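Side-chain contacts in protein involved in catabolism of external DNA (Legionella pneumophila subsp. pneumophila, PDB 2OO3), which probably transfers a methyl group from S-adenosyl-L-methionine to N6 of adenine 2030 in 23S ribosomal RNA: residues Asp16-Ile21 and Ile223-Asn228; Ser85-Ile90 and Ser97-Ser102; Tyr180-Ala185 and Arg211-Ile216. All coordinates share one frame; numbering follows the deposited sequence.

Contact 1: residues Asp16-Ile21 and Ile223-Asn228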
loop_
_atom_site.group_PDB
_atom_site.type_symbol
_atom_site.label_atom_id
_atom_site.label_comp_id
_atom_site.label_asym_id
_atom_site.label_seq_id
_atom_site.Cartn_x
_atom_site.Cartn_y
_atom_site.Cartn_z
ATOM N N ASP A 16 7.909 -0.274 -1.359
ATOM C CA ASP A 16 6.991 0.434 -2.265
ATOM C C ASP A 16 6.467 -0.480 -3.355
ATOM O O ASP A 16 5.302 -0.457 -3.689
ATOM C CB ASP A 16 7.672 1.642 -2.908
ATOM C CG ASP A 16 7.493 2.928 -2.079
ATOM O OD1 ASP A 16 6.840 2.876 -1.002
ATOM O OD2 ASP A 16 8.009 3.991 -2.522
ATOM N N VAL A 17 7.342 -1.288 -3.935
ATOM C CA VAL A 17 6.920 -2.131 -5.040
ATOM C C VAL A 17 5.811 -3.090 -4.598
ATOM O O VAL A 17 4.712 -3.126 -5.208
ATOM C CB VAL A 17 8.106 -2.917 -5.665
ATOM C CG1 VAL A 17 7.576 -3.938 -6.712
ATOM C CG2 VAL A 17 9.077 -1.948 -6.318
ATOM N N ILE A 18 6.061 -3.849 -3.521
ATOM C CA ILE A 18 5.029 -4.789 -3.094
ATOM C C ILE A 18 3.763 -4.090 -2.574
ATOM O O ILE A 18 2.623 -4.513 -2.854
ATOM C CB ILE A 18 5.531 -5.881 -2.117
ATOM C CG1 ILE A 18 4.362 -6.832 -1.730
ATOM C CG2 ILE A 18 6.100 -5.280 -0.848
ATOM C CD1 ILE A 18 3.688 -7.601 -2.944
ATOM N N LYS A 19 3.938 -3.005 -1.843
ATOM C CA LYS A 19 2.778 -2.258 -1.342
ATOM C C LYS A 19 1.911 -1.693 -2.488
ATOM O O LYS A 19 0.662 -1.764 -2.457
ATOM C CB LYS A 19 3.267 -1.194 -0.343
ATOM C CG LYS A 19 2.672 0.161 -0.433
ATOM C CD LYS A 19 3.320 1.197 0.536
ATOM C CE LYS A 19 4.796 0.942 0.833
ATOM N NZ LYS A 19 5.375 2.044 1.657
ATOM N N HIS A 20 2.554 -1.138 -3.507
ATOM C CA HIS A 20 1.800 -0.499 -4.586
ATOM C C HIS A 20 1.165 -1.496 -5.555
ATOM O O HIS A 20 0.075 -1.260 -6.033
ATOM C CB HIS A 20 2.660 0.526 -5.317
ATOM C CG HIS A 20 2.972 1.740 -4.483
ATOM N ND1 HIS A 20 4.126 2.477 -4.646
ATOM C CD2 HIS A 20 2.267 2.359 -3.497
ATOM C CE1 HIS A 20 4.120 3.499 -3.806
ATOM N NE2 HIS A 20 3.009 3.445 -3.091
ATOM N N ILE A 21 1.825 -2.623 -5.815
ATOM C CA ILE A 21 1.195 -3.648 -6.633
ATOM C C ILE A 21 -0.019 -4.176 -5.891
ATOM O O ILE A 21 -1.085 -4.370 -6.514
ATOM C CB ILE A 21 2.162 -4.826 -6.952
ATOM C CG1 ILE A 21 3.346 -4.284 -7.758
ATOM C CG2 ILE A 21 1.409 -5.947 -7.710
ATOM C CD1 ILE A 21 4.502 -5.303 -7.949
ATOM N N ILE A 223 0.583 -10.916 4.138
ATOM C CA ILE A 223 1.585 -11.225 3.135
ATOM C C ILE A 223 2.916 -10.572 3.539
ATOM O O ILE A 223 2.932 -9.481 4.129
ATOM C CB ILE A 223 1.116 -10.791 1.730
ATOM C CG1 ILE A 223 1.008 -9.263 1.648
ATOM C CG2 ILE A 223 -0.245 -11.467 1.411
ATOM C CD1 ILE A 223 0.782 -8.718 0.197
ATOM N N GLU A 224 4.034 -11.263 3.301
ATOM C CA GLU A 224 5.327 -10.687 3.654
ATOM C C GLU A 224 6.330 -11.046 2.582
ATOM O O GLU A 224 6.178 -12.053 1.914
ATOM C CB GLU A 224 5.833 -11.172 5.023
ATOM C CG GLU A 224 4.951 -10.756 6.176
ATOM C CD GLU A 224 5.556 -11.053 7.552
ATOM O OE1 GLU A 224 6.645 -11.688 7.612
ATOM O OE2 GLU A 224 4.925 -10.665 8.553
ATOM N N LEU A 225 7.329 -10.192 2.434
ATOM C CA LEU A 225 8.402 -10.346 1.468
ATOM C C LEU A 225 9.675 -10.089 2.255
ATOM O O LEU A 225 9.812 -9.051 2.892
ATOM C CB LEU A 225 8.226 -9.292 0.356
ATOM C CG LEU A 225 9.251 -9.188 -0.772
ATOM C CD1 LEU A 225 9.301 -10.456 -1.603
ATOM C CD2 LEU A 225 8.938 -7.996 -1.682
ATOM N N HIS A 226 10.606 -11.026 2.207
ATOM C CA HIS A 226 11.796 -10.951 3.008
ATOM C C HIS A 226 13.014 -11.027 2.094
ATOM O O HIS A 226 13.155 -11.959 1.279
ATOM C CB HIS A 226 11.800 -12.072 4.037
ATOM C CG HIS A 226 10.714 -11.955 5.054
ATOM N ND1 HIS A 226 10.684 -10.949 5.998
ATOM C CD2 HIS A 226 9.623 -12.717 5.285
ATOM C CE1 HIS A 226 9.612 -11.092 6.757
ATOM N NE2 HIS A 226 8.951 -12.157 6.343
ATOM N N LEU A 227 13.888 -10.029 2.223
ATOM C CA LEU A 227 15.082 -9.999 1.410
ATOM C C LEU A 227 16.156 -11.012 1.861
ATOM O O LEU A 227 16.984 -11.423 1.056
ATOM C CB LEU A 227 15.676 -8.593 1.404
ATOM C CG LEU A 227 14.850 -7.479 0.792
ATOM C CD1 LEU A 227 15.619 -6.158 0.978
ATOM C CD2 LEU A 227 14.569 -7.752 -0.678
ATOM N N ASN A 228 16.136 -11.368 3.137
ATOM C CA ASN A 228 17.106 -12.277 3.763
ATOM C C ASN A 228 18.561 -11.938 3.496
ATOM O O ASN A 228 19.321 -12.812 3.044
ATOM C CB ASN A 228 16.791 -13.739 3.440
ATOM C CG ASN A 228 15.358 -14.103 3.798
ATOM O OD1 ASN A 228 14.902 -13.822 4.895
ATOM N ND2 ASN A 228 14.652 -14.716 2.874
#
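I18 of helix 14-30 meets L225 and I223 of strand 220-226 through apolar carbons alone, and it can be followed outward from its branch point. CB lies 4.0 Å from L225 CD2, and I18 CG2 touches the same L225 CD2, also at 4.0 Å; a single leucine methyl therefore sits against both. The two side chains run past each other in opposite directions rather than meeting end on. From CB the longer branch departs anti to the backbone N (chi1 -180°), and a bend at chi2 of 60° sets its terminal methyl toward the other isoleucine: I18 CD1 stands 4.4 Å from I223 CD1, a looser approach. I223 and L225 are two apart on the strand, so they project to the same side. Strand 220-226 is the sixth strand of the 3-2-1-4-5-7-6 sheet of Rossmann-like methyltransferases, antiparallel to its neighbours 237-243 and 270-275, the latter an eighth strand added at the edge; helix 14-30 packs on this sheet. L257 of helix 249-263 adds to the surroundings of I18. E224, between the two apolar residues, points away from the helix; its OE1 accepts H226 NE2 at 2.7 Å on the anti side, near the imidazole plane, while R222 and Y198 engage E224 OE2. On the helix, K19 NZ reaches D16 OD1 at 3.1 Å in a salt bridge and also pairs with D166, the predicted proton acceptor.

Contact 2: residues Ser85-Ile90 and Ser97-Ser102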
loop_
_atom_site.group_PDB
_atom_site.type_symbol
_atom_site.label_atom_id
_atom_site.label_comp_id
_atom_site.label_asym_id
_atom_site.label_seq_id
_atom_site.Cartn_x
_atom_site.Cartn_y
_atom_site.Cartn_z
ATOM N N SER A 85 1.535 0.326 -15.916
ATOM C CA SER A 85 0.934 1.351 -16.785
ATOM C C SER A 85 0.980 2.710 -16.098
ATOM O O SER A 85 1.202 3.711 -16.761
ATOM C CB SER A 85 -0.508 1.026 -17.185
ATOM O OG SER A 85 -1.353 1.207 -16.079
ATOM N N VAL A 86 0.791 2.745 -14.776
ATOM C CA VAL A 86 0.865 4.033 -14.057
ATOM C C VAL A 86 2.297 4.617 -14.054
ATOM O O VAL A 86 2.500 5.846 -14.205
ATOM C CB VAL A 86 0.299 3.912 -12.613
ATOM C CG1 VAL A 86 0.466 5.210 -11.833
ATOM C CG2 VAL A 86 -1.160 3.526 -12.653
ATOM N N ILE A 87 3.286 3.749 -13.862
ATOM C CA ILE A 87 4.684 4.171 -13.877
ATOM C C ILE A 87 5.064 4.663 -15.289
ATOM O O ILE A 87 5.808 5.647 -15.446
ATOM C CB ILE A 87 5.598 3.027 -13.415
ATOM C CG1 ILE A 87 5.315 2.721 -11.932
ATOM C CG2 ILE A 87 7.105 3.379 -13.542
ATOM C CD1 ILE A 87 5.622 1.382 -11.624
ATOM N N LYS A 88 4.550 3.972 -16.299
ATOM C CA LYS A 88 4.726 4.413 -17.695
ATOM C C LYS A 88 4.135 5.815 -17.879
ATOM O O LYS A 88 4.773 6.683 -18.479
ATOM C CB LYS A 88 4.037 3.422 -18.640
ATOM C CG LYS A 88 4.402 3.616 -20.116
ATOM C CD LYS A 88 3.914 2.400 -20.984
ATOM C CE LYS A 88 4.681 1.099 -20.696
ATOM N NZ LYS A 88 4.093 -0.081 -21.489
ATOM N N GLN A 89 2.927 6.032 -17.349
ATOM C CA GLN A 89 2.177 7.271 -17.563
ATOM C C GLN A 89 2.880 8.456 -16.979
ATOM O O GLN A 89 2.960 9.505 -17.616
ATOM C CB GLN A 89 0.819 7.198 -16.872
ATOM C CG GLN A 89 -0.064 8.414 -17.163
ATOM C CD GLN A 89 -1.098 8.588 -16.113
ATOM O OE1 GLN A 89 -0.827 9.140 -15.070
ATOM N NE2 GLN A 89 -2.292 8.076 -16.366
ATOM N N ILE A 90 3.355 8.316 -15.738
ATOM C CA ILE A 90 3.961 9.463 -15.037
ATOM C C ILE A 90 5.314 9.896 -15.680
ATOM O O ILE A 90 5.715 11.069 -15.596
ATOM C CB ILE A 90 4.076 9.188 -13.484
ATOM C CG1 ILE A 90 4.319 10.485 -12.678
ATOM C CG2 ILE A 90 5.154 8.188 -13.185
ATOM C CD1 ILE A 90 4.097 10.277 -11.143
ATOM N N SER A 97 12.268 8.623 -14.172
ATOM C CA SER A 97 12.576 9.923 -13.610
ATOM C C SER A 97 11.720 10.179 -12.387
ATOM O O SER A 97 12.180 10.838 -11.461
ATOM C CB SER A 97 12.300 11.053 -14.617
ATOM O OG SER A 97 13.206 10.982 -15.714
ATOM N N TYR A 98 10.480 9.666 -12.435
ATOM C CA TYR A 98 9.478 9.832 -11.381
ATOM C C TYR A 98 8.935 8.491 -10.933
ATOM O O TYR A 98 8.723 7.575 -11.754
ATOM C CB TYR A 98 8.319 10.733 -11.855
ATOM C CG TYR A 98 8.549 12.185 -11.468
ATOM C CD1 TYR A 98 7.877 12.753 -10.386
ATOM C CD2 TYR A 98 9.505 12.965 -12.145
ATOM C CE1 TYR A 98 8.126 14.116 -10.014
ATOM C CE2 TYR A 98 9.762 14.307 -11.777
ATOM C CZ TYR A 98 9.073 14.859 -10.723
ATOM O OH TYR A 98 9.338 16.173 -10.357
ATOM N N TYR A 99 8.702 8.372 -9.636
ATOM C CA TYR A 99 7.922 7.253 -9.115
ATOM C C TYR A 99 6.610 7.779 -8.479
ATOM O O TYR A 99 6.657 8.729 -7.692
ATOM C CB TYR A 99 8.763 6.452 -8.081
ATOM C CG TYR A 99 8.063 5.191 -7.605
ATOM C CD1 TYR A 99 8.014 4.067 -8.414
ATOM C CD2 TYR A 99 7.411 5.151 -6.374
ATOM C CE1 TYR A 99 7.371 2.914 -7.992
ATOM C CE2 TYR A 99 6.728 4.011 -5.953
ATOM C CZ TYR A 99 6.738 2.891 -6.775
ATOM O OH TYR A 99 6.053 1.776 -6.416
ATOM N N PRO A 100 5.449 7.163 -8.812
ATOM C CA PRO A 100 4.191 7.639 -8.225
ATOM C C PRO A 100 4.003 7.191 -6.782
ATOM O O PRO A 100 4.471 6.111 -6.386
ATOM C CB PRO A 100 3.109 7.023 -9.124
ATOM C CG PRO A 100 3.783 6.097 -10.067
ATOM C CD PRO A 100 5.249 6.015 -9.710
ATOM N N GLY A 101 3.344 8.020 -5.987
ATOM C CA GLY A 101 2.969 7.594 -4.645
ATOM C C GLY A 101 1.618 6.920 -4.751
ATOM O O GLY A 101 0.988 6.982 -5.808
ATOM N N SER A 102 1.158 6.298 -3.667
ATOM C CA SER A 102 -0.124 5.620 -3.645
ATOM C C SER A 102 -1.305 6.484 -4.130
ATOM O O SER A 102 -2.167 5.986 -4.883
ATOM C CB SER A 102 -0.381 4.960 -2.266
ATOM O OG SER A 102 -0.544 5.955 -1.278
#
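I90 has CG1 trans to its backbone N (chi1 -164°) and an extended chi2 of 166°, a combination that carries CD1 to P100, 3.9 Å from P100 CA. V86 likewise turns CG1 away from its N, setting it 3.9 Å from P100 CG. In I87 it is CG2 that takes the trans place, leaving CG1 beside the N, 4.0 Å from P100 CD. The proline ring is thus met by three side chains from one side of the helix (i, i+1, i+4): V86 at CG, I87 at CD and I90 at CB and CG, with I87 coming across it at about a right angle. I90 also reaches back along the strand, its CG1 4.1 Å from Y98 CB, though the Y98 ring leads away. I87 CD1 approaches Y99 CE1 obliquely at 4.3 Å. The Y99 hydroxyl is hydrogen-bonded to H20, predicted to bind S-adenosyl-L-methionine, and to Y83. Helix 81-90 and strand 98-100 run at 136° with axes 7.9 Å apart. Around them, strand 48-50 pairs with strand 98-100 and touches I90 through I48, helix 66-71 meets I87, and helix 102-109, for which G101 is the N-cap, packs on V86 and P100.

Contact 3: residues Tyr180-Ala185 and Arg211-Ile216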
loop_
_atom_site.group_PDB
_atom_site.type_symbol
_atom_site.label_atom_id
_atom_site.label_comp_id
_atom_site.label_asym_id
_atom_site.label_seq_id
_atom_site.Cartn_x
_atom_site.Cartn_y
_atom_site.Cartn_z
ATOM N N TYR A 180 -4.635 -0.298 17.186
ATOM C CA TYR A 180 -5.668 0.286 18.043
ATOM C C TYR A 180 -6.672 1.084 17.189
ATOM O O TYR A 180 -7.870 0.882 17.300
ATOM C CB TYR A 180 -5.056 1.210 19.093
ATOM C CG TYR A 180 -6.062 1.726 20.118
ATOM C CD1 TYR A 180 -6.491 0.912 21.147
ATOM C CD2 TYR A 180 -6.577 3.022 20.043
ATOM C CE1 TYR A 180 -7.397 1.359 22.095
ATOM C CE2 TYR A 180 -7.501 3.489 21.000
ATOM C CZ TYR A 180 -7.894 2.640 22.025
ATOM O OH TYR A 180 -8.812 3.051 23.003
ATOM N N ALA A 181 -6.161 1.971 16.341
ATOM C CA ALA A 181 -7.006 2.753 15.454
ATOM C C ALA A 181 -7.808 1.878 14.460
ATOM O O ALA A 181 -8.996 2.134 14.217
ATOM C CB ALA A 181 -6.166 3.782 14.700
ATOM N N ILE A 182 -7.161 0.887 13.853
ATOM C CA ILE A 182 -7.893 -0.037 12.956
ATOM C C ILE A 182 -8.960 -0.820 13.711
ATOM O O ILE A 182 -10.069 -0.978 13.216
ATOM C CB ILE A 182 -6.949 -0.995 12.199
ATOM C CG1 ILE A 182 -5.932 -0.190 11.380
ATOM C CG2 ILE A 182 -7.747 -2.020 11.324
ATOM C CD1 ILE A 182 -4.727 -1.018 10.847
ATOM N N LYS A 183 -8.651 -1.303 14.922
ATOM C CA LYS A 183 -9.664 -2.011 15.689
ATOM C C LYS A 183 -10.894 -1.125 15.893
ATOM O O LYS A 183 -12.035 -1.590 15.707
ATOM C CB LYS A 183 -9.105 -2.503 17.043
ATOM C CG LYS A 183 -10.121 -3.382 17.823
ATOM C CD LYS A 183 -9.469 -3.971 19.079
ATOM C CE LYS A 183 -10.496 -4.439 20.059
ATOM N NZ LYS A 183 -9.833 -4.940 21.334
ATOM N N ASN A 184 -10.677 0.153 16.204
ATOM C CA ASN A 184 -11.797 1.067 16.469
ATOM C C ASN A 184 -12.619 1.285 15.202
ATOM O O ASN A 184 -13.849 1.230 15.242
ATOM C CB ASN A 184 -11.306 2.431 16.968
ATOM C CG ASN A 184 -12.427 3.470 17.026
ATOM O OD1 ASN A 184 -12.422 4.479 16.278
ATOM N ND2 ASN A 184 -13.417 3.213 17.892
ATOM N N ALA A 185 -11.901 1.527 14.094
ATOM C CA ALA A 185 -12.490 1.747 12.782
ATOM C C ALA A 185 -13.317 0.527 12.387
ATOM O O ALA A 185 -14.453 0.665 11.979
ATOM C CB ALA A 185 -11.382 2.006 11.758
ATOM N N ARG A 211 0.098 -9.478 16.566
ATOM C CA ARG A 211 -0.818 -10.099 17.535
ATOM C C ARG A 211 -2.055 -9.219 17.716
ATOM O O ARG A 211 -3.192 -9.727 17.766
ATOM C CB ARG A 211 -0.132 -10.364 18.887
ATOM C CG ARG A 211 -1.071 -11.021 19.971
ATOM C CD ARG A 211 -0.290 -11.394 21.257
ATOM N NE ARG A 211 0.708 -12.449 21.038
ATOM C CZ ARG A 211 0.436 -13.757 20.967
ATOM N NH1 ARG A 211 -0.810 -14.199 21.104
ATOM N NH2 ARG A 211 1.414 -14.627 20.747
ATOM N N LYS A 212 -1.849 -7.907 17.778
ATOM C CA LYS A 212 -2.976 -6.967 17.839
ATOM C C LYS A 212 -3.811 -6.985 16.556
ATOM O O LYS A 212 -5.025 -6.987 16.637
ATOM C CB LYS A 212 -2.520 -5.524 18.130
ATOM C CG LYS A 212 -1.775 -5.358 19.429
ATOM C CD LYS A 212 -2.408 -6.177 20.554
ATOM C CE LYS A 212 -3.410 -5.374 21.347
ATOM N NZ LYS A 212 -3.781 -6.107 22.595
ATOM N N MET A 213 -3.168 -7.031 15.390
ATOM C CA MET A 213 -3.917 -7.112 14.121
ATOM C C MET A 213 -4.767 -8.391 14.081
ATOM O O MET A 213 -5.930 -8.379 13.646
ATOM C CB MET A 213 -2.971 -7.084 12.901
ATOM C CG MET A 213 -2.309 -5.715 12.654
ATOM S SD MET A 213 -3.423 -4.232 12.575
ATOM C CE MET A 213 -4.632 -4.774 11.320
ATOM N N ARG A 214 -4.188 -9.488 14.567
ATOM C CA ARG A 214 -4.880 -10.777 14.526
ATOM C C ARG A 214 -6.161 -10.767 15.344
ATOM O O ARG A 214 -7.147 -11.365 14.940
ATOM C CB ARG A 214 -3.946 -11.911 14.937
ATOM C CG ARG A 214 -4.321 -13.251 14.363
ATOM C CD ARG A 214 -3.068 -14.114 13.987
ATOM N NE ARG A 214 -1.978 -13.970 14.945
ATOM C CZ ARG A 214 -0.738 -13.564 14.649
ATOM N NH1 ARG A 214 -0.382 -13.302 13.388
ATOM N NH2 ARG A 214 0.170 -13.460 15.629
ATOM N N GLU A 215 -6.177 -10.031 16.446
ATOM C CA GLU A 215 -7.368 -9.939 17.300
ATOM C C GLU A 215 -8.598 -9.247 16.680
ATOM O O GLU A 215 -9.729 -9.464 17.134
ATOM C CB GLU A 215 -6.988 -9.277 18.629
ATOM C CG GLU A 215 -5.957 -10.121 19.421
ATOM C CD GLU A 215 -5.370 -9.394 20.627
ATOM O OE1 GLU A 215 -5.774 -8.232 20.905
ATOM O OE2 GLU A 215 -4.486 -9.979 21.293
ATOM N N ILE A 216 -8.380 -8.420 15.657
ATOM C CA ILE A 216 -9.446 -7.590 15.091
ATOM C C ILE A 216 -10.473 -8.425 14.310
ATOM O O ILE A 216 -11.694 -8.268 14.481
ATOM C CB ILE A 216 -8.854 -6.474 14.219
ATOM C CG1 ILE A 216 -7.946 -5.583 15.083
ATOM C CG2 ILE A 216 -9.976 -5.642 13.532
ATOM C CD1 ILE A 216 -7.174 -4.518 14.286
#
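I216, I182 and K183 carry most of the buried surface between helices 203-216 and 174-188, and I216 is the central piece. Its CD1 lies 3.6 Å from the backbone N of K183 and 3.9 Å from I182 CG2, so the methyl rests where the two residues join. The branch leading there also packs against the lysine: I216 CG1 is 3.8 Å from K183 CB. K183 thus contributes the base of its side chain, while the chain beyond CG runs extended, ending with NZ 5.2 Å from E215 OE1, too far for a contact. I182 has CG1 anti to the carbonyl carbon, beside the backbone N (chi1 -58°), and this branch leads its terminal methyl toward M213. The short segments are almost parallel, at 4° with axes 9.5 Å apart, as expected for the helices that precede and follow strand 193-200 and lie side by side on one face of the sheet in a Rossmann-like fold. I182 and M213 both rest on V196 of that strand, and I182 and I216 on I243 of strand 237-243. M213 is bent at chi2 and chi3, folding its thioether toward the neighbouring helix: CE is 3.8 Å and SD 3.9 Å from I182 CD1, the two side chains crossing at about a right angle. On the exposed side of helix 203-216, K212 NZ and E215 OE1 form a weak salt bridge at 3.4 Å.

Overall arrangement
All three contacts are apolar at heart but differ in depth, their centres lying in order about 10, 15 and 18 Å from the chain's centre. Contact 1 is buried and joins a helix to the main sheet. Contact 2 is also buried and joins a helix to a strand of the small two-stranded sheet; it has the largest interface, 294 Å². Contact 3 is partly buried, and lysine methylenes join its packing. Contacts 1 and 2 adjoin near the predicted cofactor site, where H20 of the first meets the strand of the second. Contact 3 touches neither, lying opposite contact 2 across the chain's centre, yet helix 203-216 leads directly into strand 220-226 of contact 1.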